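Local coordinates for cellulose-binding protein (Saccharophagus degradans, PDB 2YHG) that probably binds polysaccharides such as cellulose and may hydrolyse glycosyl bonds, its C-terminal piece here including a nucleoside hydrolase-like domain, at residues V401-N406 with K410-L415; Y29-T34 with L249-P254; W194-F199 with Y294-E299. All blocks are in the same frame, centred on the assembly; numbering follows the deposited sequence.

Contact 1 lies in the C-terminal β-sandwich, while contact 2 packs a loop on an inner strand of the parallel sheet, and contact 3 lies by its edge strand 203-207. The centre of contact 2 is about 4 Å from that of the chain, and the side chain of its Val31 is about 7 Å from that of the calcium ligand Trp151. Contact 3 lies away from the bound metal ions; its centre is about 20 Å from that of contact 2, and their segments alternate along the chain. Contact 1 follows both in sequence, its centre about 29 Å and 32 Å from those of contacts 2 and 3. Its Ile412 side chain lies about 7 Å from a magnesium ion.

Contact 1: residues V401-N406 with K410-L415; sequences VQIPSN and KDIHIL
The β-sandwich of the C-terminal domain closes here where Val401, Ile403 and Pro404 meet Ile412 and Ile414. Strand 398-402 belongs to one sheet and strand 411-420 to the other, so the chain crosses between sheets in a few residues, and the union is made by apolar side chains between the layers. CA atoms of Val401 and Ile414 stand 8.4 Å apart. At this level the two side chains point at each other, tip to tip: CG1 of Val401 touches CD1 of Ile414 at 3.9 Å, while Leu359 packs on both. Nearer the connection, CD1 of Ile412 extends away from its own CA (chi2 169°) to end against CD of Pro404 at 3.8 Å, with CG2 and CD1 of Ile403 beside it. Pro404 also rests on Tyr385, a ligand of a magnesium ion, and the backbone N of His413 bonds to OD2 of Asp383, another ligand of that ion. Asp411 and His413 lie on the other side of the strand. There NE2 of His413 donates to OD2 of Asp411 at 2.9 Å, with the acceptor in the imidazole plane but the approach 55° out of the carboxylate plane.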
loop_
_atom_site.group_PDB
_atom_site.type_symbol
_atom_site.label_atom_id
_atom_site.label_comp_id
_atom_site.label_asym_id
_atom_site.label_seq_id
_atom_site.Cartn_x
_atom_site.Cartn_y
_atom_site.Cartn_z
ATOM N N VAL A 401 5.190 -28.011 -8.392
ATOM C CA VAL A 401 5.558 -27.118 -9.475
ATOM C C VAL A 401 6.636 -27.755 -10.320
ATOM O O VAL A 401 7.689 -28.137 -9.818
ATOM C CB VAL A 401 6.064 -25.774 -8.904
ATOM C CG1 VAL A 401 6.401 -24.838 -10.054
ATOM C CG2 VAL A 401 5.062 -25.164 -7.971
ATOM N N GLN A 402 6.394 -27.849 -11.623
ATOM C CA GLN A 402 7.394 -28.336 -12.549
ATOM C C GLN A 402 8.241 -27.173 -13.028
ATOM O O GLN A 402 7.739 -26.306 -13.747
ATOM C CB GLN A 402 6.697 -29.033 -13.713
ATOM C CG GLN A 402 6.110 -30.343 -13.318
ATOM C CD GLN A 402 5.634 -31.131 -14.506
ATOM O OE1 GLN A 402 4.548 -30.883 -15.003
ATOM N NE2 GLN A 402 6.509 -31.957 -15.074
ATOM N N ILE A 403 9.504 -27.144 -12.648
ATOM C CA ILE A 403 10.412 -26.082 -13.070
ATOM C C ILE A 403 10.947 -26.451 -14.441
ATOM O O ILE A 403 11.620 -27.465 -14.605
ATOM C CB ILE A 403 11.584 -25.943 -12.100
ATOM C CG1 ILE A 403 11.128 -25.773 -10.664
ATOM C CG2 ILE A 403 12.512 -24.819 -12.563
ATOM C CD1 ILE A 403 10.280 -24.550 -10.410
ATOM N N PRO A 404 10.646 -25.660 -15.482
ATOM C CA PRO A 404 11.078 -26.062 -16.835
ATOM C C PRO A 404 12.575 -26.236 -16.930
ATOM O O PRO A 404 13.354 -25.490 -16.358
ATOM C CB PRO A 404 10.564 -24.917 -17.714
ATOM C CG PRO A 404 9.331 -24.445 -16.967
ATOM C CD PRO A 404 9.782 -24.463 -15.520
ATOM N N SER A 405 12.988 -27.152 -17.824
ATOM C CA SER A 405 14.384 -27.337 -18.113
ATOM C C SER A 405 15.060 -26.122 -18.700
ATOM O O SER A 405 16.251 -25.944 -18.526
ATOM C CB SER A 405 14.569 -28.523 -19.056
ATOM O OG SER A 405 14.168 -29.727 -18.439
ATOM N N ASN A 406 14.264 -25.240 -19.329
ATOM C CA ASN A 406 14.794 -24.055 -19.992
ATOM C C ASN A 406 14.710 -22.805 -19.121
ATOM O O ASN A 406 14.943 -21.703 -19.608
ATOM C CB ASN A 406 14.113 -23.807 -21.355
ATOM C CG ASN A 406 12.669 -23.422 -21.235
ATOM O OD1 ASN A 406 12.189 -23.146 -20.130
ATOM N ND2 ASN A 406 11.974 -23.299 -22.381
ATOM N N LYS A 410 16.459 -17.589 -14.563
ATOM C CA LYS A 410 15.234 -16.806 -14.416
ATOM C C LYS A 410 14.617 -17.089 -13.051
ATOM O O LYS A 410 15.061 -17.988 -12.324
ATOM C CB LYS A 410 14.263 -17.241 -15.496
ATOM C CG LYS A 410 14.811 -17.155 -16.917
ATOM C CD LYS A 410 15.195 -15.745 -17.297
ATOM C CE LYS A 410 15.817 -15.713 -18.680
ATOM N NZ LYS A 410 16.168 -14.328 -19.045
ATOM N N ASP A 411 13.594 -16.330 -12.711
ATOM C CA ASP A 411 12.773 -16.671 -11.563
ATOM C C ASP A 411 11.364 -16.985 -11.989
ATOM O O ASP A 411 10.897 -16.621 -13.104
ATOM C CB ASP A 411 12.854 -15.656 -10.395
ATOM C CG ASP A 411 12.191 -14.331 -10.618
ATOM O OD1 ASP A 411 11.668 -14.015 -11.696
ATOM O OD2 ASP A 411 12.099 -13.578 -9.614
ATOM N N ILE A 412 10.672 -17.692 -11.105
ATOM C CA ILE A 412 9.309 -18.161 -11.306
ATOM C C ILE A 412 8.547 -17.823 -10.027
ATOM O O ILE A 412 8.964 -18.232 -8.934
ATOM C CB ILE A 412 9.274 -19.667 -11.576
ATOM C CG1 ILE A 412 9.884 -19.986 -12.946
ATOM C CG2 ILE A 412 7.866 -20.230 -11.471
ATOM C CD1 ILE A 412 10.141 -21.456 -13.216
ATOM N N HIS A 413 7.473 -17.066 -10.152
ATOM C CA HIS A 413 6.665 -16.675 -9.005
ATOM C C HIS A 413 5.422 -17.535 -8.939
ATOM O O HIS A 413 4.595 -17.549 -9.872
ATOM C CB HIS A 413 6.274 -15.198 -9.087
ATOM C CG HIS A 413 7.406 -14.254 -8.901
ATOM N ND1 HIS A 413 7.213 -12.961 -8.469
ATOM C CD2 HIS A 413 8.731 -14.398 -9.141
ATOM C CE1 HIS A 413 8.393 -12.357 -8.468
ATOM N NE2 HIS A 413 9.333 -13.202 -8.880
ATOM N N ILE A 414 5.272 -18.256 -7.830
ATOM C CA ILE A 414 4.119 -19.089 -7.560
ATOM C C ILE A 414 3.355 -18.488 -6.414
ATOM O O ILE A 414 3.946 -18.192 -5.380
ATOM C CB ILE A 414 4.537 -20.530 -7.237
ATOM C CG1 ILE A 414 5.430 -21.124 -8.338
ATOM C CG2 ILE A 414 3.307 -21.368 -6.958
ATOM C CD1 ILE A 414 4.758 -21.266 -9.692
ATOM N N LEU A 415 2.057 -18.276 -6.568
ATOM C CA LEU A 415 1.238 -17.702 -5.531
ATOM C C LEU A 415 0.248 -18.684 -4.941
ATOM O O LEU A 415 -0.554 -19.286 -5.668
ATOM C CB LEU A 415 0.478 -16.502 -6.074
ATOM C CG LEU A 415 -0.371 -15.751 -5.061
ATOM C CD1 LEU A 415 0.472 -15.150 -3.942
ATOM C CD2 LEU A 415 -1.230 -14.674 -5.763
#

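Contact 2: residues Y29-T34 with L249-P254; sequences YRVIHT and LHMANP
Tyr29 lies across the loop that leaves helix 246-249, meeting Met251 with one edge of its ring and Pro254 with the phenol end. Its CG is turned back beside the backbone N (chi1 -62°), which swings the ring toward the loop. CD2 thereby comes 3.4 Å from O of Met251, the carbonyl oxygen lying at the ring edge near its plane, and the CB atoms of Tyr29 and Met251 also touch. Further out, the tyrosine and proline side chains run antiparallel past one another, with CE2 of Tyr29 at 3.7 Å from CG of Pro254. Met251 is bent at CB-CG (chi2 92°), away from a staggered angle, and this brings SD round to the neighbourhood of Val31; that contact is less certain, because Val31 was modelled in two conformers.

One water accepts from N of Tyr29 and donates to O of Met251, at 2.8 Å in both cases. Another links OH of Tyr29 to O of Pro254. The loop begins with a type I turn, closed by N of Ala252 to O of Leu249; beyond it OD1 of Asn253 bonds a buffer molecule, probably from the crystallisation liquor. The parallel sheet has the strand order 3-2-1-4-5-6 of a Rossmann-like fold, as in nucleoside hydrolases. Strand 30-35 runs between strands 58-64 and 146-150, and Met251 touches Trp147 of the latter.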
loop_
_atom_site.group_PDB
_atom_site.type_symbol
_atom_site.label_atom_id
_atom_site.label_comp_id
_atom_site.label_asym_id
_atom_site.label_seq_id
_atom_site.Cartn_x
_atom_site.Cartn_y
_atom_site.Cartn_z
ATOM N N TYR A 29 5.089 -3.122 7.057
ATOM C CA TYR A 29 5.802 -2.052 6.396
ATOM C C TYR A 29 5.515 -0.714 7.081
ATOM O O TYR A 29 4.461 -0.495 7.669
ATOM C CB TYR A 29 5.405 -2.016 4.894
ATOM C CG TYR A 29 5.776 -3.302 4.156
ATOM C CD1 TYR A 29 7.072 -3.789 4.110
ATOM C CD2 TYR A 29 4.806 -4.057 3.545
ATOM C CE1 TYR A 29 7.362 -4.999 3.445
ATOM C CE2 TYR A 29 5.080 -5.205 2.872
ATOM C CZ TYR A 29 6.360 -5.674 2.802
ATOM O OH TYR A 29 6.615 -6.857 2.100
ATOM N N ARG A 30 6.472 0.198 6.922
ATOM C CA ARG A 30 6.406 1.538 7.493
ATOM C C ARG A 30 5.843 2.481 6.449
ATOM O O ARG A 30 6.395 2.580 5.350
ATOM C CB ARG A 30 7.804 1.993 7.881
ATOM C CG ARG A 30 8.519 1.087 8.901
ATOM C CD ARG A 30 9.943 1.526 9.135
ATOM N NE ARG A 30 9.990 2.859 9.721
ATOM C CZ ARG A 30 11.071 3.627 9.735
ATOM N NH1 ARG A 30 12.191 3.227 9.113
ATOM N NH2 ARG A 30 11.036 4.790 10.336
ATOM N N VAL A 31 4.835 3.247 6.829
ATOM C CA VAL A 31 4.162 4.119 5.866
ATOM C C VAL A 31 3.794 5.445 6.516
ATOM O O VAL A 31 3.305 5.490 7.655
ATOM C CB VAL A 31 2.900 3.451 5.283
ATOM C CG1 VAL A 31 2.306 4.327 4.157
ATOM C CG2 VAL A 31 3.182 2.075 4.743
ATOM N N ILE A 32 3.997 6.534 5.762
ATOM C CA ILE A 32 3.582 7.860 6.110
ATOM C C ILE A 32 2.707 8.339 4.945
ATOM O O ILE A 32 3.145 8.299 3.797
ATOM C CB ILE A 32 4.810 8.776 6.242
ATOM C CG1 ILE A 32 5.655 8.354 7.445
ATOM C CG2 ILE A 32 4.401 10.243 6.293
ATOM C CD1 ILE A 32 7.037 8.980 7.464
ATOM N N HIS A 33 1.527 8.873 5.252
ATOM C CA HIS A 33 0.643 9.423 4.233
ATOM C C HIS A 33 0.630 10.922 4.305
ATOM O O HIS A 33 0.528 11.515 5.377
ATOM C CB HIS A 33 -0.764 8.904 4.388
ATOM C CG HIS A 33 -0.852 7.443 4.235
ATOM N ND1 HIS A 33 -0.393 6.811 3.100
ATOM C CD2 HIS A 33 -1.369 6.488 5.048
ATOM C CE1 HIS A 33 -0.647 5.519 3.238
ATOM N NE2 HIS A 33 -1.218 5.289 4.412
ATOM N N THR A 34 0.678 11.550 3.129
ATOM C CA THR A 34 0.380 12.971 2.999
ATOM C C THR A 34 -0.871 13.109 2.154
ATOM O O THR A 34 -1.044 12.373 1.175
ATOM C CB THR A 34 1.572 13.783 2.432
ATOM O OG1 THR A 34 1.674 13.693 0.986
ATOM C CG2 THR A 34 2.904 13.369 3.049
ATOM N N LEU A 249 -2.719 0.149 -0.152
ATOM C CA LEU A 249 -2.929 -1.262 -0.455
ATOM C C LEU A 249 -1.644 -1.884 -0.988
ATOM O O LEU A 249 -1.447 -3.104 -0.831
ATOM C CB LEU A 249 -4.065 -1.476 -1.459
ATOM C CG LEU A 249 -5.436 -0.992 -1.022
ATOM C CD1 LEU A 249 -6.465 -1.449 -2.070
ATOM C CD2 LEU A 249 -5.789 -1.492 0.378
ATOM N N HIS A 250 -0.764 -1.110 -1.602
ATOM C CA HIS A 250 0.530 -1.609 -2.082
ATOM C C HIS A 250 1.290 -2.329 -0.959
ATOM O O HIS A 250 2.001 -3.303 -1.252
ATOM C CB HIS A 250 1.313 -0.403 -2.611
ATOM C CG HIS A 250 2.573 -0.774 -3.305
ATOM N ND1 HIS A 250 2.612 -1.699 -4.313
ATOM C CD2 HIS A 250 3.832 -0.298 -3.123
ATOM C CE1 HIS A 250 3.870 -1.803 -4.695
ATOM N NE2 HIS A 250 4.634 -0.957 -4.011
ATOM N N MET A 251 1.169 -1.846 0.271
ATOM C CA MET A 251 1.896 -2.328 1.417
ATOM C C MET A 251 1.050 -3.176 2.367
ATOM O O MET A 251 1.483 -3.446 3.485
ATOM C CB MET A 251 2.565 -1.182 2.175
ATOM C CG MET A 251 3.278 -0.164 1.297
ATOM S SD MET A 251 2.102 1.182 0.890
ATOM C CE MET A 251 3.104 2.323 -0.010
ATOM N N ALA A 252 -0.130 -3.602 1.953
ATOM C CA ALA A 252 -1.071 -4.266 2.831
ATOM C C ALA A 252 -0.717 -5.713 3.132
ATOM O O ALA A 252 -1.287 -6.267 4.075
ATOM C CB ALA A 252 -2.460 -4.209 2.235
ATOM N N ASN A 253 0.059 -6.373 2.264
ATOM C CA ASN A 253 0.168 -7.806 2.263
ATOM C C ASN A 253 1.601 -8.268 2.087
ATOM O O ASN A 253 2.024 -8.648 0.992
ATOM C CB ASN A 253 -0.654 -8.414 1.127
ATOM C CG ASN A 253 -2.108 -8.107 1.216
ATOM O OD1 ASN A 253 -2.819 -8.649 2.053
ATOM N ND2 ASN A 253 -2.599 -7.295 0.301
ATOM N N PRO A 254 2.396 -8.292 3.175
ATOM C CA PRO A 254 3.789 -8.696 3.029
ATOM C C PRO A 254 3.990 -10.089 2.450
ATOM O O PRO A 254 4.995 -10.333 1.795
ATOM C CB PRO A 254 4.351 -8.567 4.452
ATOM C CG PRO A 254 3.434 -7.565 5.134
ATOM C CD PRO A 254 2.097 -7.799 4.529
HETATM O O HOH W 1 2.449 -3.531 6.130
HETATM O O HOH W 2 7.429 -9.363 1.428
#

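Contact 3: residues W194-F199 with Y294-E299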
loop_
_atom_site.group_PDB
_atom_site.type_symbol
_atom_site.label_atom_id
_atom_site.label_comp_id
_atom_site.label_asym_id
_atom_site.label_seq_id
_atom_site.Cartn_x
_atom_site.Cartn_y
_atom_site.Cartn_z
ATOM N N TRP A 194 9.851 17.049 -9.384
ATOM C CA TRP A 194 11.154 17.538 -8.956
ATOM C C TRP A 194 11.946 16.426 -8.253
ATOM O O TRP A 194 13.141 16.233 -8.506
ATOM C CB TRP A 194 10.984 18.740 -8.044
ATOM C CG TRP A 194 12.265 19.304 -7.529
ATOM C CD1 TRP A 194 13.062 20.251 -8.127
ATOM C CD2 TRP A 194 12.863 19.016 -6.276
ATOM N NE1 TRP A 194 14.149 20.529 -7.343
ATOM C CE2 TRP A 194 14.053 19.790 -6.192
ATOM C CE3 TRP A 194 12.478 18.261 -5.171
ATOM C CZ2 TRP A 194 14.879 19.765 -5.073
ATOM C CZ3 TRP A 194 13.281 18.275 -4.037
ATOM C CH2 TRP A 194 14.479 19.011 -4.003
ATOM N N LEU A 195 11.259 15.651 -7.397
ATOM C CA LEU A 195 11.921 14.535 -6.738
ATOM C C LEU A 195 12.418 13.491 -7.711
ATOM O O LEU A 195 13.573 13.032 -7.628
ATOM C CB LEU A 195 10.981 13.859 -5.726
ATOM C CG LEU A 195 10.753 14.600 -4.403
ATOM C CD1 LEU A 195 9.561 14.028 -3.666
ATOM C CD2 LEU A 195 12.004 14.538 -3.540
ATOM N N ALA A 196 11.564 13.056 -8.631
ATOM C CA ALA A 196 11.939 11.989 -9.568
ATOM C C ALA A 196 13.092 12.429 -10.461
ATOM O O ALA A 196 13.965 11.626 -10.772
ATOM C CB ALA A 196 10.731 11.584 -10.391
ATOM N N LYS A 197 13.089 13.690 -10.866
ATOM C CA LYS A 197 14.145 14.214 -11.727
ATOM C C LYS A 197 15.458 14.335 -10.963
ATOM O O LYS A 197 16.534 14.014 -11.503
ATOM C CB LYS A 197 13.708 15.581 -12.274
ATOM C CG LYS A 197 14.753 16.333 -13.084
ATOM C CD LYS A 197 15.224 15.556 -14.286
ATOM C CE LYS A 197 15.955 16.466 -15.270
ATOM N NZ LYS A 197 16.404 15.712 -16.444
ATOM N N ASN A 198 15.407 14.910 -9.767
ATOM C CA ASN A 198 16.633 15.251 -9.071
ATOM C C ASN A 198 17.239 14.094 -8.309
ATOM O O ASN A 198 18.431 14.138 -7.970
ATOM C CB ASN A 198 16.396 16.439 -8.142
ATOM C CG ASN A 198 16.352 17.747 -8.911
ATOM O OD1 ASN A 198 17.401 18.322 -9.134
ATOM N ND2 ASN A 198 15.203 18.174 -9.357
ATOM N N PHE A 199 16.439 13.075 -7.988
ATOM C CA PHE A 199 16.890 11.968 -7.182
ATOM C C PHE A 199 16.543 10.675 -7.890
ATOM O O PHE A 199 15.623 9.955 -7.493
ATOM C CB PHE A 199 16.301 12.037 -5.766
ATOM C CG PHE A 199 16.568 13.355 -5.109
ATOM C CD1 PHE A 199 17.785 13.652 -4.511
ATOM C CD2 PHE A 199 15.653 14.379 -5.206
ATOM C CE1 PHE A 199 18.045 14.968 -4.026
ATOM C CE2 PHE A 199 15.927 15.652 -4.768
ATOM C CZ PHE A 199 17.106 15.932 -4.167
ATOM N N TYR A 294 12.544 12.805 -17.214
ATOM C CA TYR A 294 12.482 12.167 -15.916
ATOM C C TYR A 294 11.761 10.848 -16.045
ATOM O O TYR A 294 10.935 10.672 -16.936
ATOM C CB TYR A 294 11.808 13.059 -14.852
ATOM C CG TYR A 294 10.368 13.356 -15.133
ATOM C CD1 TYR A 294 9.998 14.447 -15.904
ATOM C CD2 TYR A 294 9.365 12.511 -14.682
ATOM C CE1 TYR A 294 8.685 14.694 -16.206
ATOM C CE2 TYR A 294 8.022 12.728 -15.026
ATOM C CZ TYR A 294 7.711 13.806 -15.817
ATOM O OH TYR A 294 6.414 14.040 -16.237
ATOM N N TYR A 295 12.041 9.947 -15.110
ATOM C CA TYR A 295 11.459 8.617 -15.120
ATOM C C TYR A 295 10.715 8.359 -13.821
ATOM O O TYR A 295 11.148 8.818 -12.752
ATOM C CB TYR A 295 12.547 7.552 -15.306
ATOM C CG TYR A 295 13.092 7.534 -16.707
ATOM C CD1 TYR A 295 14.098 8.385 -17.101
ATOM C CD2 TYR A 295 12.539 6.687 -17.661
ATOM C CE1 TYR A 295 14.547 8.413 -18.421
ATOM C CE2 TYR A 295 12.976 6.693 -18.965
ATOM C CZ TYR A 295 13.968 7.570 -19.347
ATOM O OH TYR A 295 14.397 7.565 -20.662
ATOM N N MET A 296 9.640 7.588 -13.902
ATOM C CA MET A 296 8.847 7.165 -12.770
ATOM C C MET A 296 8.336 5.781 -13.056
ATOM O O MET A 296 7.950 5.482 -14.184
ATOM C CB MET A 296 7.624 8.098 -12.534
ATOM C CG MET A 296 8.025 9.515 -12.169
ATOM S SD MET A 296 6.579 10.594 -12.192
ATOM C CE MET A 296 7.312 12.075 -11.490
ATOM N N TYR A 297 8.271 4.915 -12.041
ATOM C CA TYR A 297 7.550 3.671 -12.178
ATOM C C TYR A 297 6.078 3.977 -12.346
ATOM O O TYR A 297 5.529 4.834 -11.658
ATOM C CB TYR A 297 7.762 2.780 -10.972
ATOM C CG TYR A 297 9.124 2.149 -10.921
ATOM C CD1 TYR A 297 9.484 1.118 -11.760
ATOM C CD2 TYR A 297 10.086 2.603 -10.033
ATOM C CE1 TYR A 297 10.749 0.528 -11.686
ATOM C CE2 TYR A 297 11.357 2.042 -9.977
ATOM C CZ TYR A 297 11.680 1.013 -10.797
ATOM O OH TYR A 297 12.945 0.456 -10.754
ATOM N N THR A 298 5.403 3.249 -13.242
ATOM C CA THR A 298 3.996 3.405 -13.419
ATOM C C THR A 298 3.479 2.093 -14.023
ATOM O O THR A 298 4.254 1.239 -14.428
ATOM C CB THR A 298 3.662 4.650 -14.269
ATOM O OG1 THR A 298 2.263 4.969 -14.162
ATOM C CG2 THR A 298 4.062 4.452 -15.730
ATOM N N GLU A 299 2.179 1.917 -14.059
ATOM C CA GLU A 299 1.608 0.689 -14.588
ATOM C C GLU A 299 1.847 0.576 -16.074
ATOM O O GLU A 299 1.943 1.575 -16.807
ATOM C CB GLU A 299 0.083 0.654 -14.324
ATOM C CG GLU A 299 -0.323 0.818 -12.870
ATOM C CD GLU A 299 -0.642 2.259 -12.477
ATOM O OE1 GLU A 299 -0.116 3.227 -13.086
ATOM O OE2 GLU A 299 -1.454 2.450 -11.542
HETATM O O HOH W 3 14.257 10.632 -13.368
#
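Ala196 presses its CB into the start of strand 295-298, where CE of Met296 comes to 3.6 Å and O of Tyr295 to 3.7 Å. In the methionine, CG-SD and SD-CE both run out straight (chi2 170°, chi3 172°), which carries CE to the alanine; its CG touches the same CB at 3.8 Å. One step along the helix, Lys197 and Tyr294 meet only at their bases, CB to CB at 4.1 Å. Both then turn elsewhere. With CG of Tyr294 lodged between its backbone N and carbonyl carbon, the ring departs from the lysine and its OH bonds to Val278 O and Arg279 NH1, while NZ of Lys197 bonds to O of Thr293. A water bridges the backbones, donating to O of Ala196 and accepting from N of Tyr295.

Behind this first shell the helix finishes. O of Trp194 receives two donors from opposite faces of its carbonyl plane: N of Asn198, and ND2 of Asn198 at 3.0 Å and a fairly straight 161°. The same amide nitrogen lies over the outer part of one face of the Trp194 indole. Helix 190-198 is the helix of the β-α-β crossover joining strands 180-185 and 203-207, and Leu195 and Phe199 pack it on helix 155-167. Backbone bonds of Tyr297 to Tyr204 and Arg206 join strand 295-298, paired with 273-276, to edge strand 203-207, on which Met296 also rests.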